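Citrinin polyketide synthase (Monascus purpureus, PDB 5MPT) builds the keto-aldehyde precursor of the mycotoxin citrinin from malonyl-CoA units as a multidomain non-reducing synthase, of which this chain is the C-methyltransferase domain. Local coordinates at residues L76-Y81 / F88-Y93; E98-D103 / T110-P115. One frame throughout, in Å; residues are numbered along the deposited sequence.

Contact 1: L76-Y81 / F88-Y93; sequences LERVPY and FMNLIY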
loop_
_atom_site.group_PDB
_atom_site.type_symbol
_atom_site.label_atom_id
_atom_site.label_comp_id
_atom_site.label_asym_id
_atom_site.label_seq_id
_atom_site.Cartn_x
_atom_site.Cartn_y
_atom_site.Cartn_z
ATOM N N LEU A 76 -33.313 1.588 -9.245
ATOM C CA LEU A 76 -32.862 0.906 -8.043
ATOM C C LEU A 76 -32.701 1.923 -6.927
ATOM O O LEU A 76 -32.120 2.997 -7.132
ATOM C CB LEU A 76 -31.520 0.186 -8.278
ATOM C CG LEU A 76 -31.457 -0.838 -9.412
ATOM C CD1 LEU A 76 -30.045 -1.387 -9.586
ATOM C CD2 LEU A 76 -32.404 -1.950 -9.134
ATOM N N GLU A 77 -33.213 1.584 -5.746
ATOM C CA GLU A 77 -33.015 2.438 -4.590
ATOM C C GLU A 77 -31.624 2.232 -4.009
ATOM O O GLU A 77 -31.030 1.155 -4.119
ATOM C CB GLU A 77 -34.083 2.156 -3.532
ATOM C CG GLU A 77 -35.502 2.428 -4.027
ATOM C CD GLU A 77 -35.690 3.874 -4.463
ATOM O OE1 GLU A 77 -35.385 4.772 -3.651
ATOM O OE2 GLU A 77 -36.117 4.115 -5.614
ATOM N N ARG A 78 -31.083 3.294 -3.426
ATOM C CA ARG A 78 -29.798 3.189 -2.760
ATOM C C ARG A 78 -29.906 2.209 -1.602
ATOM O O ARG A 78 -30.908 2.185 -0.885
ATOM C CB ARG A 78 -29.351 4.568 -2.260
ATOM C CG ARG A 78 -27.873 4.762 -2.169
ATOM C CD ARG A 78 -27.501 6.239 -2.098
ATOM N NE ARG A 78 -26.045 6.417 -2.083
ATOM C CZ ARG A 78 -25.270 6.447 -3.165
ATOM N NH1 ARG A 78 -23.957 6.602 -3.032
ATOM N NH2 ARG A 78 -25.796 6.326 -4.378
ATOM N N VAL A 79 -28.861 1.416 -1.394
ATOM C CA VAL A 79 -28.841 0.488 -0.267
ATOM C C VAL A 79 -28.563 1.247 1.029
ATOM O O VAL A 79 -27.994 2.341 0.984
ATOM C CB VAL A 79 -27.812 -0.628 -0.479
ATOM C CG1 VAL A 79 -28.265 -1.517 -1.646
ATOM C CG2 VAL A 79 -26.451 -0.075 -0.731
ATOM N N PRO A 80 -28.956 0.712 2.185
ATOM C CA PRO A 80 -28.608 1.351 3.460
ATOM C C PRO A 80 -27.151 1.150 3.836
ATOM O O PRO A 80 -26.534 0.133 3.504
ATOM C CB PRO A 80 -29.525 0.645 4.462
ATOM C CG PRO A 80 -29.828 -0.684 3.824
ATOM C CD PRO A 80 -29.894 -0.414 2.366
ATOM N N TYR A 81 -26.620 2.127 4.571
ATOM C CA TYR A 81 -25.249 2.040 5.052
ATOM C C TYR A 81 -25.012 3.194 6.004
ATOM O O TYR A 81 -25.751 4.189 6.003
ATOM C CB TYR A 81 -24.220 2.058 3.905
ATOM C CG TYR A 81 -24.349 3.230 2.964
ATOM C CD1 TYR A 81 -23.769 4.450 3.259
ATOM C CD2 TYR A 81 -25.002 3.094 1.757
ATOM C CE1 TYR A 81 -23.893 5.526 2.389
ATOM C CE2 TYR A 81 -25.131 4.155 0.885
ATOM C CZ TYR A 81 -24.575 5.367 1.207
ATOM O OH TYR A 81 -24.718 6.397 0.308
ATOM N N PHE A 88 -16.905 5.881 0.375
ATOM C CA PHE A 88 -16.717 4.491 -0.040
ATOM C C PHE A 88 -17.869 3.995 -0.910
ATOM O O PHE A 88 -17.651 3.398 -1.976
ATOM C CB PHE A 88 -16.566 3.640 1.218
ATOM C CG PHE A 88 -16.340 2.180 0.971
ATOM C CD1 PHE A 88 -15.414 1.736 0.055
ATOM C CD2 PHE A 88 -17.052 1.243 1.704
ATOM C CE1 PHE A 88 -15.206 0.389 -0.126
ATOM C CE2 PHE A 88 -16.843 -0.085 1.531
ATOM C CZ PHE A 88 -15.897 -0.518 0.613
ATOM N N MET A 89 -19.113 4.217 -0.476
ATOM C CA MET A 89 -20.198 3.636 -1.241
ATOM C C MET A 89 -20.352 4.305 -2.593
ATOM O O MET A 89 -20.809 3.663 -3.540
ATOM C CB MET A 89 -21.504 3.685 -0.447
ATOM C CG MET A 89 -21.459 2.719 0.738
ATOM S SD MET A 89 -21.247 1.003 0.257
ATOM C CE MET A 89 -22.716 0.743 -0.749
ATOM N N ASN A 90 -19.965 5.572 -2.720
ATOM C CA ASN A 90 -19.922 6.169 -4.052
ATOM C C ASN A 90 -18.880 5.476 -4.933
ATOM O O ASN A 90 -19.090 5.304 -6.141
ATOM C CB ASN A 90 -19.641 7.664 -3.944
ATOM C CG ASN A 90 -20.773 8.423 -3.273
ATOM O OD1 ASN A 90 -21.950 8.056 -3.391
ATOM N ND2 ASN A 90 -20.423 9.482 -2.556
ATOM N N LEU A 91 -17.759 5.052 -4.345
ATOM C CA LEU A 91 -16.772 4.262 -5.086
ATOM C C LEU A 91 -17.334 2.884 -5.433
ATOM O O LEU A 91 -17.136 2.387 -6.548
ATOM C CB LEU A 91 -15.498 4.132 -4.262
ATOM C CG LEU A 91 -14.209 3.547 -4.832
ATOM C CD1 LEU A 91 -13.043 4.157 -4.048
ATOM C CD2 LEU A 91 -14.197 2.035 -4.715
ATOM N N ILE A 92 -18.071 2.275 -4.497
ATOM C CA ILE A 92 -18.700 0.968 -4.728
ATOM C C ILE A 92 -19.693 1.035 -5.883
ATOM O O ILE A 92 -19.739 0.140 -6.747
ATOM C CB ILE A 92 -19.372 0.480 -3.431
ATOM C CG1 ILE A 92 -18.309 0.088 -2.392
ATOM C CG2 ILE A 92 -20.317 -0.710 -3.725
ATOM C CD1 ILE A 92 -17.403 -1.092 -2.846
ATOM N N TYR A 93 -20.570 2.044 -5.869
ATOM C CA TYR A 93 -21.505 2.194 -6.978
ATOM C C TYR A 93 -20.759 2.459 -8.270
ATOM O O TYR A 93 -21.182 2.019 -9.347
ATOM C CB TYR A 93 -22.501 3.315 -6.702
ATOM C CG TYR A 93 -23.675 2.853 -5.905
ATOM C CD1 TYR A 93 -24.721 2.194 -6.523
ATOM C CD2 TYR A 93 -23.740 3.053 -4.540
ATOM C CE1 TYR A 93 -25.784 1.752 -5.809
ATOM C CE2 TYR A 93 -24.798 2.615 -3.821
ATOM C CZ TYR A 93 -25.823 1.962 -4.456
ATOM O OH TYR A 93 -26.898 1.527 -3.726
HETATM O O HOH W 1 -28.955 0.279 -5.273
#
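Y93 OH is held by two groups: the backbone N-H of V79 gives it a nearly straight hydrogen bond (V79 N to Y93 OH 3.1 Å, 163°), and a water lying in the plane of the Y93 ring joins it to the carbonyl of E77. The loop backbone is thus fixed to the tip of a tyrosine that reaches out from the helix, and V79 CG2 packs on the same hydroxyl, 3.4 Å from Y93 OH. R78 lies over one face of the Y93 ring, its guanidinium tilted only 22° from the ring plane and set toward the rim, with R78 NH2 3.9 Å from Y93 CE2. Its extended chain, CG anti to the backbone N (chi1 -152°), carries the guanidinium across the ring. The guanidinium is steadied from within the loop by the bond from R78 NE to Y81 OH (2.7 Å), which lies in the guanidinium plane; that hydroxyl also bonds E86. Further along, the folded M89 chain runs antiparallel to the Y81 side chain, with CG over the ring face, 3.6 Å from the centroid of Y81, as a CH-pi contact. The sulfur sits obliquely farther off, M89 SD 5.0 Å from the Y81 centroid, while M89 CE meets V79 CG2 at 3.8 Å. F60 of helix 40-62 touches V79 and M89, and its ring meets that of Y93. The arrangement, a Met-aromatic contact beside a tyrosine-to-backbone bond, fastens the loop after strand 75-76 to helix 86-98 within the helix-turn-helix family region of the methyltransferase.

Contact 2: E98-D103 / T110-P115; sequences EARLID and TRTSVP
L101 O takes two bonds from the neighbouring segment, one from the backbone N of T112 (3.1 Å) and one from R111 NH1 (2.9 Å). The arginine nitrogen arrives in the carbonyl plane, on a lone pair, whereas the amide comes from above that plane. Next to it, the T112 hydroxyl donates to R100 O, with T112 OG1 2.6 Å from R100 O, and accepts the N-H of V114, forming an ST turn. A chi1 of 69° turns OG1 back over the T112 backbone, where it serves both partners. The T112 and D103 side chains cross at about a right angle, bringing T112 CG2 to 3.3 Å from D103 OD2. L101 runs alongside R111, pointing the same way, and its CD2 reaches V114 O (3.5 Å). Toward the turn, D103 and T110 form an antiparallel hydrogen-bonded pair, with D103 N 2.8 Å from T110 O and T110 N 2.9 Å from D103 O; I102 and R111 follow as a non-hydrogen-bonded pair.

Other bonds position these groups. R111 bends at chi2 (80°) and grips V114 O end-on with NH1 and NH2, both nitrogens approaching from one face of that carbonyl, while NE bonds I67 O. R100 NH2 forms a salt bridge to D103 OD1 (2.7 Å), which lies in the guanidinium plane and uses its syn lone pair; R100 NH1 also bonds E97 O in the last helical turn. One water receives the T110 hydroxyl and donates to D103 OD2 and R111 O. Farther out, L101 packs on V53 and V57 of helix 40-62, and I102 on Y93 and L96.

Preceded by a Schellman motif at R100, which ends helix 86-98, this is the open end of the beta hairpin 102-105/108-111.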
loop_
_atom_site.group_PDB
_atom_site.type_symbol
_atom_site.label_atom_id
_atom_site.label_comp_id
_atom_site.label_asym_id
_atom_site.label_seq_id
_atom_site.Cartn_x
_atom_site.Cartn_y
_atom_site.Cartn_z
ATOM N N GLU A 98 -18.851 0.609 -13.599
ATOM C CA GLU A 98 -17.778 0.176 -14.488
ATOM C C GLU A 98 -17.996 -1.251 -14.971
ATOM O O GLU A 98 -17.607 -1.586 -16.094
ATOM C CB GLU A 98 -16.417 0.299 -13.794
ATOM C CG GLU A 98 -15.931 1.733 -13.618
ATOM C CD GLU A 98 -14.688 1.823 -12.738
ATOM O OE1 GLU A 98 -14.418 2.913 -12.184
ATOM O OE2 GLU A 98 -13.987 0.796 -12.590
ATOM N N ALA A 99 -18.596 -2.102 -14.140
ATOM C CA ALA A 99 -18.931 -3.466 -14.512
ATOM C C ALA A 99 -20.166 -3.526 -15.392
ATOM O O ALA A 99 -20.564 -4.621 -15.803
ATOM C CB ALA A 99 -19.155 -4.312 -13.257
ATOM N N ARG A 100 -20.779 -2.372 -15.665
ATOM C CA ARG A 100 -21.908 -2.245 -16.580
ATOM C C ARG A 100 -23.156 -2.957 -16.064
ATOM O O ARG A 100 -24.011 -3.364 -16.849
ATOM C CB ARG A 100 -21.537 -2.738 -17.981
ATOM C CG ARG A 100 -20.356 -1.974 -18.599
ATOM C CD ARG A 100 -20.551 -0.449 -18.590
ATOM N NE ARG A 100 -21.796 -0.020 -19.240
ATOM C CZ ARG A 100 -22.789 0.652 -18.656
ATOM N NH1 ARG A 100 -22.727 1.013 -17.377
ATOM N NH2 ARG A 100 -23.862 0.982 -19.367
ATOM N N LEU A 101 -23.288 -3.085 -14.744
ATOM C CA LEU A 101 -24.524 -3.605 -14.179
ATOM C C LEU A 101 -25.528 -2.506 -13.911
ATOM O O LEU A 101 -26.740 -2.762 -13.937
ATOM C CB LEU A 101 -24.249 -4.356 -12.875
ATOM C CG LEU A 101 -23.378 -5.598 -13.030
ATOM C CD1 LEU A 101 -23.053 -6.152 -11.654
ATOM C CD2 LEU A 101 -24.097 -6.651 -13.895
ATOM N N ILE A 102 -25.053 -1.292 -13.628
ATOM C CA ILE A 102 -25.928 -0.152 -13.410
ATOM C C ILE A 102 -25.462 1.000 -14.285
ATOM O O ILE A 102 -24.314 1.049 -14.735
ATOM C CB ILE A 102 -25.981 0.300 -11.931
ATOM C CG1 ILE A 102 -24.586 0.762 -11.446
ATOM C CG2 ILE A 102 -26.554 -0.816 -11.063
ATOM C CD1 ILE A 102 -24.584 1.342 -10.040
ATOM N N ASP A 103 -26.395 1.910 -14.541
ATOM C CA ASP A 103 -26.115 3.246 -15.032
ATOM C C ASP A 103 -26.477 4.225 -13.929
ATOM O O ASP A 103 -27.514 4.081 -13.265
ATOM C CB ASP A 103 -26.910 3.570 -16.303
ATOM C CG ASP A 103 -26.544 2.665 -17.479
ATOM O OD1 ASP A 103 -25.339 2.596 -17.858
ATOM O OD2 ASP A 103 -27.472 2.022 -18.022
ATOM N N THR A 110 -30.042 3.094 -12.256
ATOM C CA THR A 110 -30.892 2.254 -13.084
ATOM C C THR A 110 -30.123 1.013 -13.513
ATOM O O THR A 110 -28.906 1.060 -13.716
ATOM C CB THR A 110 -31.402 3.016 -14.306
ATOM O OG1 THR A 110 -30.292 3.533 -15.047
ATOM C CG2 THR A 110 -32.308 4.162 -13.868
ATOM N N ARG A 111 -30.841 -0.097 -13.625
ATOM C CA ARG A 111 -30.247 -1.358 -14.035
ATOM C C ARG A 111 -30.019 -1.355 -15.543
ATOM O O ARG A 111 -30.798 -0.762 -16.295
ATOM C CB ARG A 111 -31.164 -2.511 -13.625
ATOM C CG ARG A 111 -30.586 -3.901 -13.857
ATOM C CD ARG A 111 -29.608 -4.326 -12.755
ATOM N NE ARG A 111 -29.327 -5.742 -12.922
ATOM C CZ ARG A 111 -28.495 -6.223 -13.831
ATOM N NH1 ARG A 111 -27.813 -5.390 -14.619
ATOM N NH2 ARG A 111 -28.338 -7.537 -13.949
ATOM N N THR A 112 -28.928 -1.994 -15.980
ATOM C CA THR A 112 -28.657 -2.168 -17.400
ATOM C C THR A 112 -29.244 -3.493 -17.873
ATOM O O THR A 112 -29.882 -4.223 -17.116
ATOM C CB THR A 112 -27.163 -2.173 -17.690
ATOM O OG1 THR A 112 -26.601 -3.367 -17.136
ATOM C CG2 THR A 112 -26.466 -0.955 -17.114
ATOM N N SER A 113 -28.974 -3.839 -19.130
ATOM C CA SER A 113 -29.330 -5.135 -19.690
ATOM C C SER A 113 -28.287 -6.206 -19.409
ATOM O O SER A 113 -28.488 -7.359 -19.796
ATOM C CB SER A 113 -29.515 -5.009 -21.196
ATOM O OG SER A 113 -28.323 -4.509 -21.767
ATOM N N VAL A 114 -27.179 -5.865 -18.763
ATOM C CA VAL A 114 -26.092 -6.822 -18.582
ATOM C C VAL A 114 -26.417 -7.787 -17.448
ATOM O O VAL A 114 -26.593 -7.354 -16.301
ATOM C CB VAL A 114 -24.761 -6.113 -18.301
ATOM C CG1 VAL A 114 -23.641 -7.135 -18.123
ATOM C CG2 VAL A 114 -24.439 -5.133 -19.417
ATOM N N PRO A 115 -26.440 -9.094 -17.695
ATOM C CA PRO A 115 -26.731 -10.031 -16.610
ATOM C C PRO A 115 -25.583 -10.140 -15.614
ATOM O O PRO A 115 -24.394 -10.085 -15.959
ATOM C CB PRO A 115 -26.993 -11.352 -17.344
ATOM C CG PRO A 115 -26.226 -11.248 -18.571
ATOM C CD PRO A 115 -26.201 -9.793 -18.967
HETATM O O HOH W 2 -29.651 6.206 -13.900
HETATM O O HOH W 3 -30.206 1.869 -16.868
#

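Overall arrangement
Helix 86-98 connects the two contacts, which follow in series along the chain with centres about 14 Å apart. Contact 1 joins the helix to the loop that precedes it; contact 2 begins where the helix ends and the hairpin starts. They meet directly: I102 CD1 lies 3.5 Å from Y93 O, and I102 CG2 lies 3.8 Å from L76 CD1. Strand 75-76, leading into contact 1, pairs with strand 108-111 as the third member of the small antiparallel sheet. The centres of contacts 1 and 2 lie on the same side of the chain's centre, about 25 and 30 Å from it, away from the S-adenosyl-L-homocysteine pocket and catalytic Y177, H289 and E315.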